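Local coordinates for molybdenum cofactor carrier protein (Chlamydomonas reinhardtii, PDB 2IZ6), which probably binds the molybdenum cofactor and carries it in the cell, at residues V135-Q140 with A162-A167. Residues are numbered along the deposited sequence; the frame is centred on the assembly and turned at random.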
ATOM      1  N   VAL A 135     -18.393  14.768   5.175  1.00 23.23           N
ATOM      2  CA  VAL A 135     -19.738  15.181   4.810  1.00 21.85           C
ATOM      3  C   VAL A 135     -20.531  14.091   4.064  1.00 22.81           C
ATOM      4  O   VAL A 135     -20.021  13.556   3.095  1.00 23.41           O
ATOM      5  CB  VAL A 135     -19.728  16.489   3.983  1.00 23.54           C
ATOM      6  CG1 VAL A 135     -21.130  16.932   3.659  1.00 26.25           C
ATOM      7  CG2 VAL A 135     -19.045  17.611   4.713  1.00 25.25           C
ATOM      8  N   LEU A 136     -21.667  13.666   4.630  1.00 23.30           N
ATOM      9  CA  LEU A 136     -22.462  12.606   4.063  1.00 22.88           C
ATOM     10  C   LEU A 136     -23.652  13.191   3.352  1.00 23.82           C
ATOM     11  O   LEU A 136     -24.549  13.742   3.991  1.00 24.28           O
ATOM     12  CB  LEU A 136     -22.922  11.668   5.186  1.00 23.70           C
ATOM     13  CG  LEU A 136     -21.844  10.988   6.029  1.00 24.43           C
ATOM     14  CD1 LEU A 136     -22.521  10.057   7.092  1.00 22.26           C
ATOM     15  CD2 LEU A 136     -20.857  10.231   5.182  1.00 26.89           C
ATOM     16  N   LEU A 137     -23.698  12.984   2.036  1.00 22.96           N
ATOM     17  CA  LEU A 137     -24.764  13.514   1.157  1.00 24.89           C
ATOM     18  C   LEU A 137     -25.429  12.327   0.451  1.00 25.66           C
ATOM     19  O   LEU A 137     -24.781  11.529  -0.198  1.00 25.76           O
ATOM     20  CB  LEU A 137     -24.209  14.505   0.140  1.00 24.48           C
ATOM     21  CG  LEU A 137     -25.197  15.034  -0.936  1.00 25.79           C
ATOM     22  CD1 LEU A 137     -26.280  15.802  -0.239  1.00 25.81           C
ATOM     23  CD2 LEU A 137     -24.417  15.911  -1.968  1.00 27.33           C
ATOM     24  N   GLY A 138     -26.722  12.232   0.618  1.00 27.53           N
ATOM     25  CA  GLY A 138     -27.516  11.189  -0.062  1.00 28.28           C
ATOM     26  C   GLY A 138     -27.241   9.784   0.402  1.00 28.68           C
ATOM     27  O   GLY A 138     -27.390   8.823  -0.368  1.00 30.16           O
ATOM     28  N   THR A 139     -26.801   9.651   1.658  1.00 30.04           N
ATOM     29  CA  THR A 139     -26.585   8.342   2.295  1.00 32.29           C
ATOM     30  C   THR A 139     -27.878   7.991   3.080  1.00 33.98           C
ATOM     31  O   THR A 139     -28.624   8.842   3.467  1.00 37.28           O
ATOM     32  CB  THR A 139     -25.279   8.285   3.160  1.00 32.19           C
ATOM     33  OG1 THR A 139     -25.396   9.026   4.391  1.00 30.99           O
ATOM     34  CG2 THR A 139     -24.068   8.828   2.370  1.00 30.81           C
ATOM     35  N   GLN A 140     -28.122   6.749   3.349  1.00 36.72           N
ATOM     36  CA  GLN A 140     -29.405   6.457   3.964  1.00 36.09           C
ATOM     37  C   GLN A 140     -29.293   6.632   5.471  1.00 35.31           C
ATOM     38  O   GLN A 140     -28.174   6.811   5.998  1.00 33.35           O
ATOM     39  CB  GLN A 140     -29.892   5.081   3.517  1.00 39.44           C
ATOM     40  CG  GLN A 140     -30.336   5.047   1.983  1.00 43.34           C
ATOM     41  CD  GLN A 140     -31.390   6.109   1.575  1.00 48.04           C
ATOM     42  OE1 GLN A 140     -32.417   6.280   2.239  1.00 55.23           O
ATOM     43  NE2 GLN A 140     -31.132   6.811   0.473  1.00 50.88           N
ATOM     44  N   ALA A 162     -26.198  22.278  -1.719  1.00 24.59           N
ATOM     45  CA  ALA A 162     -25.931  23.504  -0.952  1.00 25.41           C
ATOM     46  C   ALA A 162     -25.467  23.297   0.500  1.00 25.80           C
ATOM     47  O   ALA A 162     -24.536  23.955   0.941  1.00 25.70           O
ATOM     48  CB  ALA A 162     -27.184  24.421  -0.945  1.00 26.13           C
ATOM     49  N   GLY A 163     -26.117  22.393   1.223  1.00 25.36           N
ATOM     50  CA  GLY A 163     -25.758  22.107   2.589  1.00 25.29           C
ATOM     51  C   GLY A 163     -24.379  21.518   2.711  1.00 24.22           C
ATOM     52  O   GLY A 163     -23.617  21.876   3.644  1.00 24.74           O
ATOM     53  N   ALA A 164     -24.054  20.630   1.804  1.00 25.23           N
ATOM     54  CA  ALA A 164     -22.715  20.033   1.737  1.00 24.82           C
ATOM     55  C   ALA A 164     -21.631  21.062   1.528  1.00 24.17           C
ATOM     56  O   ALA A 164     -20.619  21.092   2.226  1.00 23.44           O
ATOM     57  CB  ALA A 164     -22.691  18.898   0.642  1.00 24.61           C
ATOM     58  N   ILE A 165     -21.834  21.978   0.568  1.00 23.85           N
ATOM     59  CA  ILE A 165     -20.904  23.036   0.281  1.00 23.54           C
ATOM     60  C   ILE A 165     -20.742  23.979   1.480  1.00 22.71           C
ATOM     61  O   ILE A 165     -19.669  24.381   1.842  1.00 24.28           O
ATOM     62  CB  ILE A 165     -21.305  23.775  -1.027  1.00 23.67           C
ATOM     63  CG1 ILE A 165     -21.174  22.836  -2.237  1.00 24.72           C
ATOM     64  CG2 ILE A 165     -20.525  25.111  -1.195  1.00 23.55           C
ATOM     65  CD1 ILE A 165     -19.694  22.478  -2.606  1.00 26.98           C
ATOM     66  N   ALA A 166     -21.859  24.334   2.111  1.00 25.63           N
ATOM     67  CA  ALA A 166     -21.802  25.165   3.300  1.00 25.67           C
ATOM     68  C   ALA A 166     -21.028  24.504   4.387  1.00 26.21           C
ATOM     69  O   ALA A 166     -20.266  25.188   5.076  1.00 26.78           O
ATOM     70  CB  ALA A 166     -23.244  25.490   3.771  1.00 27.37           C
ATOM     71  N   ALA A 167     -21.192  23.186   4.576  1.00 25.54           N
ATOM     72  CA  ALA A 167     -20.422  22.436   5.609  1.00 25.16           C
ATOM     73  C   ALA A 167     -18.918  22.481   5.310  1.00 23.44           C
ATOM     74  O   ALA A 167     -18.098  22.785   6.186  1.00 23.61           O
ATOM     75  CB  ALA A 167     -20.916  21.021   5.731  1.00 26.38           C
TER
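Val135 spreads its two methyl groups over two successive turns of the helix face formed by Ala164 and Ala167. One branch, CG1, rests against Ala164, with CG1 of Val135 3.9 Å from CB of Ala164 and about equally close to its CA, so it touches the helix backbone as well as the methyl. CG2 of Val135 lies 4.0 Å from CB of Ala167 and meets no other side chain of 162-167. The torsion explains the division of labour: with CG1 of Val135 opposite the backbone N (chi1 -178°), the fork opens toward the helix and each prong finds its own alanine. Two residues on, on the same face of the strand, Leu137 brings CD2 to 4.3 Å from CB of Ala164, a looser touch that reaches the methyl from a direction roughly at right angles to that of Val135. Ala164 is thus met by two strand side chains, and no hydrogen bond crosses the interface. The short alanine side chains are consistent with the close approach: the axes of strand 135-137 and helix 162-167 come within 9.0 Å, almost exactly antiparallel at 175°. Ile165 turns from the strand to pack on helix 28-43. Strand 134-137 is hydrogen-bonded between strands 110-114 and 155-158, and Ala158 of the latter also touches both Val135 and Ala164. A parallel sheet strand packed, through branched side chains, against the alanines of a helix that runs back along it is the layered alpha/beta arrangement of a Rossmann-like fold, here with helix 161-173, beside helix 28-43, forming part of the layer on this face of the sheet.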